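Local coordinates for putative HMP/thiamine permease protein YkoE (Bacillus subtilis, PDB 5EDL) that binds thiamine in the membrane as the S component of an ECF-type vitamin transporter, and probably helps to carry thiamine or its hydroxymethylpyrimidine precursor across, at residues 39-44 / 144-149; 46-51 / 119-124; 127-132 / 148-153. All coordinates share one frame; numbering follows the deposited sequence.

Interaction 1: 39-44 / 144-149; sequences AYEPIY and LIMLVI. With VIB (3-(4-amino-2-methyl-pyrimidin-5-ylmethyl)-5-(2-hydroxy-ethyl)-4-methyl-thiazol-3-ium), chain B.
The thiamine pocket of this membrane protein is walled in part by loop 39-44, whose Glu41 and Pro42 rest on Met146 and Ile149 of helix 140-170. The backbones come closest at Pro42 and Ile149, with CA atoms 6.0 Å apart. Ile149 does the touching with its CG2 branch, which packs against the Glu41 CB at 3.6 Å and meets the Pro42 ring at CD and CG; lying anti to its own backbone N, CG2 is turned to the loop. The Glu41 chain bends at chi2 (-68°) and crosses the Met146 side chain at about a right angle, its OE2 lying 3.7 Å from Met146 CB. That carboxylate is buried but partnered, by Arg150 in a salt bridge through OE1 and by Tyr135 through OE2.

The same loop also meets the ligand. Tyr44 OH donates to the thiamine O1 at 2.8 Å and accepts a weak bond from N4A at 3.1 Å, so one hydroxyl bridges both ends of the vitamin. Tyr40 puts a ring face under the thiazolium methyl, CM4 standing 3.8 Å above the ring centre. A tyrosine-rich loop packed against transmembrane helix 140-170 thus forms one wall of an S-component substrate site.

Interaction 2: 46-51 / 119-124; sequences IWFIVS and MGSSVA. With VIB (3-(4-amino-2-methyl-pyrimidin-5-ylmethyl)-5-(2-hydroxy-ethyl)-4-methyl-thiazol-3-ium), chain B; MPG ([(Z)-octadec-9-enyl] (2R)-2,3-bis(oxidanyl)propanoate), chain D.
Segment 46-51, which meets helix 111-132 chiefly through Phe48, starts with Ile46, whose CG2 underlies one face of the neighbouring Trp47 indole near its rim. Thiamine lies over the opposite indole face: the methylene bridge C7A sits 3.3 Å above the ring plane, over its centre, while the pyrimidine C6A comes to 3.4 Å from Trp47 NE1. With NE1 bonded to the carbonyl O of Tyr21, the indole is held against rotation as a flat wall for the vitamin.

Phe48 points to the other helix. Its ring presents a face to Ser121, whose CB makes a CH-pi contact 3.4 Å from the ring centroid, only 14° off the normal. Ser122 instead meets the ring edge near its plane, OG standing 3.3 Å from Phe48 CE2; that hydroxyl bonds to the carbonyl O of Arg150 and also has Gly118 O as a partner. The aromatic ring of the turn before helix 49-58 lies almost directly on transmembrane helix 111-132, where small serines allow the close approach.

At Ser51, on the first turn of helix 49-58, a water donates to OG at 2.9 Å and also to Ser121 OG at 3.1 Å. Both buried hydroxyls have protein partners too, Ser51 with the carbonyl O of Ala64 and Ser121 with that of Gln93. On helix 111-132, Ala124 CB touches a bound lipid at C8, 3.4 Å away.

Interaction 3: 127-132 / 148-153; sequences IYDLFV and VIRLIS. With MPG ([(Z)-octadec-9-enyl] (2R)-2,3-bis(oxidanyl)propanoate), chain D; VIB (3-(4-amino-2-methyl-pyrimidin-5-ylmethyl)-5-(2-hydroxy-ethyl)-4-methyl-thiazol-3-ium), chain B.
Arg150 reaches Asp129 with a chain extended through its first two torsions, CG anti to the backbone N (chi1 -165°), and then bent at chi3 (-62°), which swings the guanidinium to the carboxylate. Asp129 holds CG beside its own backbone N, which carries the carboxylate toward helix 140-170, with OD2 the oxygen nearer the arginine. The grip is end-on and converges on one atom: NH1 of Arg150 donates to Asp129 OD2 at 2.9 Å, and NH2 of Arg150 donates to the same OD2 at 2.8 Å. The oxygen lies close to the guanidinium plane, whereas the carboxylate is turned 81° against it; NH2 arrives nearly in line with the C-O bond and NH1 from above the carboxylate plane.

OD2 also accepts from thiamine, whose hydroxyl O1 donates to Asp129 OD2 at 2.7 Å. Three donors therefore meet at one buried oxygen, which probably stabilises its negative charge, while Ser133 engages OD1. Besides its bridge to Glu41, Arg150 is fixed further by a bond from NH1 to Ser125 and a cation-pi contact with Tyr44. Replacing Asp129 with an alanine would probably strip the thiamine hydroxyl of its acceptor and leave the NH1/NH2 end of the buried guanidinium without its carboxylate, with Glu41 still at NE.

On another side of helix 111-132, Ile127 CG2 lies 3.5 Å from C5 of a bound lipid, and Val132 CG2 lies 3.7 Å from its ester carbon CX3. The salt bridge ties the last turn of helix 111-132 to helix 140-170, with Tyr128 and Asp129 also packing on Ile89 of helix 85-103.

In the fold
All three interactions touch the same thiamine, and Arg150 joins them. Interactions 1 and 3 share Val148 and Ile149 of helix 140-170; their centres are 7 Å apart, and Glu41 OE1 lies 2.8 Å from Arg150 NE, linking the loop to the Asp129 pair. Pro42 O and Ser153 OG, also 2.8 Å apart, probably form a second tie. Interaction 2 has its centre 10 Å from that of interaction 3, to which a probable hydrogen bond connects it, Ser122 OG standing 2.8 Å from Arg150 O. The centres of interactions 1 and 2 are 12 Å apart; their first segments adjoin in sequence. Tyr40 packs on the thiazolium methyl, Tyr44 joins the hydroxyethyl and amino groups, and Trp47 lies chiefly along the pyrimidine and methylene bridge.

Interaction 1: 39-44 / 144-149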
# COMPACT_ATOMS: atom_id res chain seq x y z
N ALA A 39 18.16 8.16 2.24
CA ALA A 39 18.43 6.81 2.75
C ALA A 39 17.17 5.97 3.02
O ALA A 39 17.24 4.75 2.95
CB ALA A 39 19.27 6.90 4.03
N TYR A 40 16.03 6.59 3.32
CA TYR A 40 14.82 5.77 3.50
C TYR A 40 13.96 5.68 2.24
O TYR A 40 12.94 4.99 2.22
CB TYR A 40 13.96 6.27 4.67
CG TYR A 40 13.51 7.72 4.59
CD1 TYR A 40 12.74 8.19 3.52
CD2 TYR A 40 13.81 8.60 5.61
CE1 TYR A 40 12.31 9.51 3.47
CE2 TYR A 40 13.40 9.92 5.57
CZ TYR A 40 12.65 10.37 4.50
OH TYR A 40 12.26 11.68 4.48
N GLU A 41 14.36 6.36 1.17
CA GLU A 41 13.54 6.34 -0.04
C GLU A 41 13.38 4.92 -0.64
O GLU A 41 12.29 4.56 -1.08
CB GLU A 41 14.09 7.32 -1.07
CG GLU A 41 13.97 8.79 -0.65
CD GLU A 41 12.51 9.29 -0.59
OE1 GLU A 41 11.58 8.51 -0.90
OE2 GLU A 41 12.30 10.47 -0.26
N PRO A 42 14.45 4.11 -0.65
CA PRO A 42 14.32 2.75 -1.20
C PRO A 42 13.27 1.88 -0.52
O PRO A 42 12.70 1.00 -1.18
CB PRO A 42 15.73 2.17 -0.98
CG PRO A 42 16.62 3.35 -1.10
CD PRO A 42 15.85 4.44 -0.35
N ILE A 43 13.00 2.10 0.77
CA ILE A 43 12.03 1.27 1.48
C ILE A 43 10.66 1.94 1.55
O ILE A 43 9.73 1.37 2.14
CB ILE A 43 12.48 0.94 2.93
CG1 ILE A 43 12.48 2.20 3.80
CG2 ILE A 43 13.83 0.20 2.93
CD1 ILE A 43 12.83 1.97 5.26
N TYR A 44 10.52 3.12 0.95
CA TYR A 44 9.32 3.94 1.18
C TYR A 44 8.02 3.22 0.81
O TYR A 44 7.02 3.34 1.52
CB TYR A 44 9.40 5.27 0.41
CG TYR A 44 8.77 6.41 1.19
CD1 TYR A 44 7.39 6.49 1.33
CD2 TYR A 44 9.55 7.37 1.83
CE1 TYR A 44 6.79 7.51 2.07
CE2 TYR A 44 8.97 8.40 2.57
CZ TYR A 44 7.60 8.46 2.69
OH TYR A 44 7.02 9.46 3.43
N LEU A 144 14.68 15.27 -7.29
CA LEU A 144 14.40 14.45 -8.46
C LEU A 144 14.85 13.01 -8.21
O LEU A 144 14.12 12.06 -8.52
CB LEU A 144 15.07 15.02 -9.71
CG LEU A 144 14.41 16.29 -10.27
CD1 LEU A 144 15.23 16.92 -11.41
CD2 LEU A 144 12.99 15.97 -10.74
N ILE A 145 16.04 12.85 -7.66
CA ILE A 145 16.55 11.52 -7.37
C ILE A 145 15.67 10.81 -6.33
O ILE A 145 15.34 9.63 -6.48
CB ILE A 145 18.01 11.57 -6.89
CG1 ILE A 145 18.92 12.00 -8.04
CG2 ILE A 145 18.44 10.21 -6.39
CD1 ILE A 145 20.33 12.36 -7.62
N MET A 146 15.25 11.54 -5.30
CA MET A 146 14.42 10.93 -4.25
C MET A 146 13.04 10.53 -4.79
O MET A 146 12.54 9.46 -4.45
CB MET A 146 14.27 11.87 -3.05
CG MET A 146 15.55 11.97 -2.19
SD MET A 146 15.27 12.66 -0.52
CE MET A 146 14.78 14.33 -0.97
N LEU A 147 12.43 11.38 -5.61
CA LEU A 147 11.13 11.06 -6.20
C LEU A 147 11.21 9.81 -7.08
O LEU A 147 10.33 8.95 -7.02
CB LEU A 147 10.60 12.22 -7.04
CG LEU A 147 9.25 11.97 -7.71
CD1 LEU A 147 8.19 11.57 -6.69
CD2 LEU A 147 8.81 13.21 -8.51
N VAL A 148 12.26 9.73 -7.89
CA VAL A 148 12.44 8.58 -8.76
C VAL A 148 12.57 7.29 -7.93
O VAL A 148 11.90 6.29 -8.21
CB VAL A 148 13.66 8.74 -9.68
CG1 VAL A 148 14.03 7.42 -10.30
CG2 VAL A 148 13.36 9.79 -10.76
N ILE A 149 13.44 7.33 -6.92
CA ILE A 149 13.58 6.19 -6.01
C ILE A 149 12.24 5.86 -5.33
O ILE A 149 11.86 4.70 -5.24
CB ILE A 149 14.64 6.45 -4.92
CG1 ILE A 149 16.01 6.71 -5.55
CG2 ILE A 149 14.70 5.26 -3.96
CD1 ILE A 149 17.10 7.14 -4.55
CM2 VIB B . 1.61 5.11 7.35
N4A VIB B . 5.17 7.42 4.90
CM4 VIB B . 9.74 8.25 6.21
O1 VIB B . 8.92 11.35 4.05
C7 VIB B . 8.91 12.23 5.15
C6 VIB B . 9.45 11.50 6.35
C2 VIB B . 6.30 9.44 7.60
S1 VIB B . 6.98 10.82 7.33
C5 VIB B . 8.39 10.50 6.78
C4 VIB B . 8.53 9.06 6.69
N3 VIB B . 7.22 8.40 7.22
C7A VIB B . 7.08 6.94 7.29
C4A VIB B . 4.72 6.73 6.09
N3A VIB B . 3.47 6.27 6.17
C2A VIB B . 3.06 5.62 7.30
N1A VIB B . 3.94 5.43 8.34
C6A VIB B . 5.22 5.89 8.26
C5A VIB B . 5.60 6.54 7.12

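Interaction 2: 46-51 / 119-124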
# COMPACT_ATOMS: atom_id res chain seq x y z
N ILE A 46 6.96 0.37 1.19
CA ILE A 46 6.39 -0.53 2.19
C ILE A 46 5.25 0.17 2.93
O ILE A 46 4.28 -0.49 3.32
CB ILE A 46 7.44 -1.00 3.24
CG1 ILE A 46 6.98 -2.29 3.91
CG2 ILE A 46 7.66 0.06 4.30
CD1 ILE A 46 6.89 -3.49 2.95
N TRP A 47 5.35 1.48 3.12
CA TRP A 47 4.30 2.21 3.85
C TRP A 47 3.01 2.37 3.05
O TRP A 47 2.02 2.91 3.58
CB TRP A 47 4.80 3.59 4.31
CG TRP A 47 5.83 3.49 5.41
CD1 TRP A 47 5.67 2.92 6.64
CD2 TRP A 47 7.17 3.99 5.37
NE1 TRP A 47 6.84 3.02 7.37
CE2 TRP A 47 7.77 3.67 6.61
CE3 TRP A 47 7.92 4.68 4.41
CZ2 TRP A 47 9.09 4.02 6.90
CZ3 TRP A 47 9.23 5.01 4.70
CH2 TRP A 47 9.80 4.68 5.93
N PHE A 48 3.01 1.92 1.79
CA PHE A 48 1.79 1.94 0.97
C PHE A 48 1.16 0.55 0.75
O PHE A 48 0.08 0.44 0.15
CB PHE A 48 2.04 2.51 -0.44
CG PHE A 48 2.93 3.71 -0.49
CD1 PHE A 48 2.93 4.66 0.52
CD2 PHE A 48 3.76 3.89 -1.59
CE1 PHE A 48 3.76 5.77 0.44
CE2 PHE A 48 4.59 5.00 -1.68
CZ PHE A 48 4.60 5.94 -0.66
N ILE A 49 1.83 -0.50 1.20
CA ILE A 49 1.46 -1.85 0.77
C ILE A 49 0.02 -2.22 1.17
O ILE A 49 -0.66 -2.92 0.44
CB ILE A 49 2.45 -2.91 1.33
CG1 ILE A 49 2.22 -4.25 0.60
CG2 ILE A 49 2.30 -3.06 2.84
CD1 ILE A 49 3.33 -5.26 0.83
N VAL A 50 -0.45 -1.71 2.31
CA VAL A 50 -1.80 -1.99 2.78
C VAL A 50 -2.84 -1.57 1.74
O VAL A 50 -3.81 -2.29 1.52
CB VAL A 50 -2.08 -1.28 4.13
CG1 VAL A 50 -3.56 -1.21 4.43
CG2 VAL A 50 -1.35 -1.98 5.25
N SER A 51 -2.63 -0.44 1.09
CA SER A 51 -3.58 0.04 0.10
C SER A 51 -3.72 -0.94 -1.05
O SER A 51 -4.82 -1.21 -1.50
CB SER A 51 -3.16 1.41 -0.45
OG SER A 51 -3.42 2.42 0.51
N MET A 119 2.67 4.00 -7.04
CA MET A 119 3.28 5.26 -7.49
C MET A 119 2.40 6.48 -7.17
O MET A 119 2.92 7.58 -6.95
CB MET A 119 3.57 5.20 -8.98
CG MET A 119 4.68 4.21 -9.32
SD MET A 119 4.82 3.77 -11.07
CE MET A 119 5.07 5.39 -11.79
N GLY A 120 1.09 6.28 -7.16
CA GLY A 120 0.16 7.33 -6.77
C GLY A 120 0.43 7.75 -5.33
O GLY A 120 0.45 8.94 -5.01
N SER A 121 0.66 6.77 -4.47
CA SER A 121 0.99 7.07 -3.08
C SER A 121 2.36 7.76 -3.00
O SER A 121 2.54 8.67 -2.20
CB SER A 121 1.00 5.80 -2.22
OG SER A 121 -0.30 5.25 -2.10
N SER A 122 3.30 7.31 -3.83
CA SER A 122 4.62 7.92 -3.90
C SER A 122 4.50 9.42 -4.20
O SER A 122 5.08 10.25 -3.51
CB SER A 122 5.48 7.24 -4.96
OG SER A 122 5.74 5.90 -4.62
N VAL A 123 3.73 9.76 -5.23
CA VAL A 123 3.55 11.14 -5.62
C VAL A 123 2.84 11.97 -4.54
O VAL A 123 3.28 13.08 -4.21
CB VAL A 123 2.76 11.24 -6.94
CG1 VAL A 123 2.37 12.69 -7.23
CG2 VAL A 123 3.57 10.66 -8.10
N ALA A 124 1.75 11.43 -3.99
CA ALA A 124 0.97 12.14 -2.98
C ALA A 124 1.81 12.42 -1.71
O ALA A 124 1.74 13.50 -1.14
CB ALA A 124 -0.28 11.36 -2.62
CM2 VIB B . 1.61 5.11 7.35
N4A VIB B . 5.17 7.42 4.90
CM4 VIB B . 9.74 8.25 6.21
O1 VIB B . 8.92 11.35 4.05
C7 VIB B . 8.91 12.23 5.15
C6 VIB B . 9.45 11.50 6.35
C2 VIB B . 6.30 9.44 7.60
S1 VIB B . 6.98 10.82 7.33
C5 VIB B . 8.39 10.50 6.78
C4 VIB B . 8.53 9.06 6.69
N3 VIB B . 7.22 8.40 7.22
C7A VIB B . 7.08 6.94 7.29
C4A VIB B . 4.72 6.73 6.09
N3A VIB B . 3.47 6.27 6.17
C2A VIB B . 3.06 5.62 7.30
N1A VIB B . 3.94 5.43 8.34
C6A VIB B . 5.22 5.89 8.26
C5A VIB B . 5.60 6.54 7.12
C2 MPG D . -1.36 18.47 2.34
C3 MPG D . -0.77 17.69 1.18
C4 MPG D . -1.84 17.47 0.13
C5 MPG D . -1.39 16.49 -0.94
C6 MPG D . -2.59 16.17 -1.81
C7 MPG D . -2.17 15.43 -3.07
C8 MPG D . -2.50 13.95 -2.96
C9 MPG D . -3.78 13.62 -3.70
C10 MPG D . -3.75 12.96 -4.87
C11 MPG D . -2.42 12.53 -5.48
C12 MPG D . -2.46 12.69 -6.99
C13 MPG D . -1.65 11.59 -7.64
O1 MPG D . -0.91 18.53 4.69
C1 MPG D . -0.32 18.65 3.42
CXD MPG D . -0.50 19.19 7.12
O2 MPG D . -1.83 19.05 7.56
C21 MPG D . 0.15 20.32 7.88
O3 MPG D . 0.44 19.91 9.20
O4 MPG D . -0.04 20.55 5.24
CX3 MPG D . -0.47 19.48 5.63
O HOH W 1 -0.97 4.01 0.65

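Interaction 3: 127-132 / 148-153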
# COMPACT_ATOMS: atom_id res chain seq x y z
N ILE A 127 4.32 15.20 -2.36
CA ILE A 127 3.67 16.50 -2.22
C ILE A 127 3.57 16.88 -0.74
O ILE A 127 3.94 18.00 -0.36
CB ILE A 127 2.27 16.49 -2.83
CG1 ILE A 127 2.36 16.33 -4.35
CG2 ILE A 127 1.52 17.76 -2.43
CD1 ILE A 127 1.02 16.18 -5.04
N TYR A 128 3.09 15.95 0.07
CA TYR A 128 2.99 16.15 1.52
C TYR A 128 4.33 16.60 2.11
O TYR A 128 4.39 17.55 2.88
CB TYR A 128 2.51 14.86 2.21
CG TYR A 128 2.58 14.90 3.72
CD1 TYR A 128 3.73 14.53 4.40
CD2 TYR A 128 1.49 15.32 4.48
CE1 TYR A 128 3.81 14.56 5.79
CE2 TYR A 128 1.55 15.35 5.87
CZ TYR A 128 2.72 14.97 6.52
OH TYR A 128 2.79 15.01 7.90
N ASP A 129 5.40 15.90 1.73
CA ASP A 129 6.72 16.20 2.28
C ASP A 129 7.25 17.58 1.91
O ASP A 129 7.97 18.21 2.69
CB ASP A 129 7.72 15.13 1.84
CG ASP A 129 7.50 13.80 2.56
OD1 ASP A 129 6.92 13.79 3.67
OD2 ASP A 129 7.94 12.78 2.00
N LEU A 130 6.91 18.05 0.71
CA LEU A 130 7.29 19.40 0.29
C LEU A 130 6.59 20.46 1.16
O LEU A 130 7.11 21.55 1.34
CB LEU A 130 6.96 19.61 -1.19
CG LEU A 130 7.90 18.89 -2.17
CD1 LEU A 130 7.29 18.81 -3.56
CD2 LEU A 130 9.28 19.59 -2.20
N PHE A 131 5.41 20.14 1.68
CA PHE A 131 4.72 21.05 2.58
C PHE A 131 5.23 20.96 4.01
O PHE A 131 5.39 21.98 4.69
CB PHE A 131 3.21 20.77 2.58
CG PHE A 131 2.50 21.36 1.40
CD1 PHE A 131 2.17 22.71 1.37
CD2 PHE A 131 2.17 20.57 0.31
CE1 PHE A 131 1.52 23.25 0.28
CE2 PHE A 131 1.51 21.11 -0.78
CZ PHE A 131 1.19 22.45 -0.80
N VAL A 132 5.48 19.74 4.47
CA VAL A 132 5.58 19.48 5.89
C VAL A 132 6.96 19.03 6.35
O VAL A 132 7.38 19.39 7.44
CB VAL A 132 4.55 18.40 6.32
CG1 VAL A 132 4.79 17.98 7.76
CG2 VAL A 132 3.14 18.93 6.14
N VAL A 148 12.26 9.73 -7.89
CA VAL A 148 12.44 8.58 -8.76
C VAL A 148 12.57 7.29 -7.93
O VAL A 148 11.90 6.29 -8.21
CB VAL A 148 13.66 8.74 -9.68
CG1 VAL A 148 14.03 7.42 -10.30
CG2 VAL A 148 13.36 9.79 -10.76
N ILE A 149 13.44 7.33 -6.92
CA ILE A 149 13.58 6.19 -6.01
C ILE A 149 12.24 5.86 -5.33
O ILE A 149 11.86 4.70 -5.24
CB ILE A 149 14.64 6.45 -4.92
CG1 ILE A 149 16.01 6.71 -5.55
CG2 ILE A 149 14.70 5.26 -3.96
CD1 ILE A 149 17.10 7.14 -4.55
N ARG A 150 11.53 6.88 -4.86
CA ARG A 150 10.26 6.61 -4.19
C ARG A 150 9.22 6.03 -5.17
O ARG A 150 8.41 5.19 -4.79
CB ARG A 150 9.69 7.85 -3.51
CG ARG A 150 8.56 7.50 -2.51
CD ARG A 150 7.96 8.74 -1.82
NE ARG A 150 8.95 9.46 -1.02
CZ ARG A 150 8.67 10.48 -0.21
NH1 ARG A 150 7.41 10.91 -0.10
NH2 ARG A 150 9.64 11.08 0.47
N LEU A 151 9.25 6.49 -6.42
CA LEU A 151 8.34 5.96 -7.43
C LEU A 151 8.62 4.47 -7.68
O LEU A 151 7.71 3.65 -7.73
CB LEU A 151 8.44 6.75 -8.73
CG LEU A 151 7.75 8.12 -8.74
CD1 LEU A 151 8.23 8.97 -9.91
CD2 LEU A 151 6.24 7.96 -8.79
N ILE A 152 9.90 4.12 -7.80
CA ILE A 152 10.26 2.73 -8.02
C ILE A 152 9.89 1.85 -6.83
O ILE A 152 9.37 0.74 -6.99
CB ILE A 152 11.76 2.59 -8.32
CG1 ILE A 152 12.10 3.31 -9.63
CG2 ILE A 152 12.16 1.12 -8.38
CD1 ILE A 152 13.55 3.39 -9.93
N SER A 153 10.14 2.37 -5.63
CA SER A 153 9.85 1.66 -4.40
C SER A 153 8.34 1.46 -4.22
O SER A 153 7.90 0.40 -3.77
CB SER A 153 10.43 2.42 -3.18
OG SER A 153 10.11 1.76 -1.96
C2 MPG D . -1.36 18.47 2.34
C3 MPG D . -0.77 17.69 1.18
C4 MPG D . -1.84 17.47 0.13
C5 MPG D . -1.39 16.49 -0.94
C6 MPG D . -2.59 16.17 -1.81
C7 MPG D . -2.17 15.43 -3.07
C8 MPG D . -2.50 13.95 -2.96
C9 MPG D . -3.78 13.62 -3.70
C10 MPG D . -3.75 12.96 -4.87
C11 MPG D . -2.42 12.53 -5.48
C12 MPG D . -2.46 12.69 -6.99
C13 MPG D . -1.65 11.59 -7.64
O1 MPG D . -0.91 18.53 4.69
C1 MPG D . -0.32 18.65 3.42
CXD MPG D . -0.50 19.19 7.12
O2 MPG D . -1.83 19.05 7.56
C21 MPG D . 0.15 20.32 7.88
O3 MPG D . 0.44 19.91 9.20
O4 MPG D . -0.04 20.55 5.24
CX3 MPG D . -0.47 19.48 5.63
CM2 VIB B . 1.61 5.11 7.35
N4A VIB B . 5.17 7.42 4.90
CM4 VIB B . 9.74 8.25 6.21
O1 VIB B . 8.92 11.35 4.05
C7 VIB B . 8.91 12.23 5.15
C6 VIB B . 9.45 11.50 6.35
C2 VIB B . 6.30 9.44 7.60
S1 VIB B . 6.98 10.82 7.33
C5 VIB B . 8.39 10.50 6.78
C4 VIB B . 8.53 9.06 6.69
N3 VIB B . 7.22 8.40 7.22
C7A VIB B . 7.08 6.94 7.29
C4A VIB B . 4.72 6.73 6.09
N3A VIB B . 3.47 6.27 6.17
C2A VIB B . 3.06 5.62 7.30
N1A VIB B . 3.94 5.43 8.34
C6A VIB B . 5.22 5.89 8.26
C5A VIB B . 5.60 6.54 7.12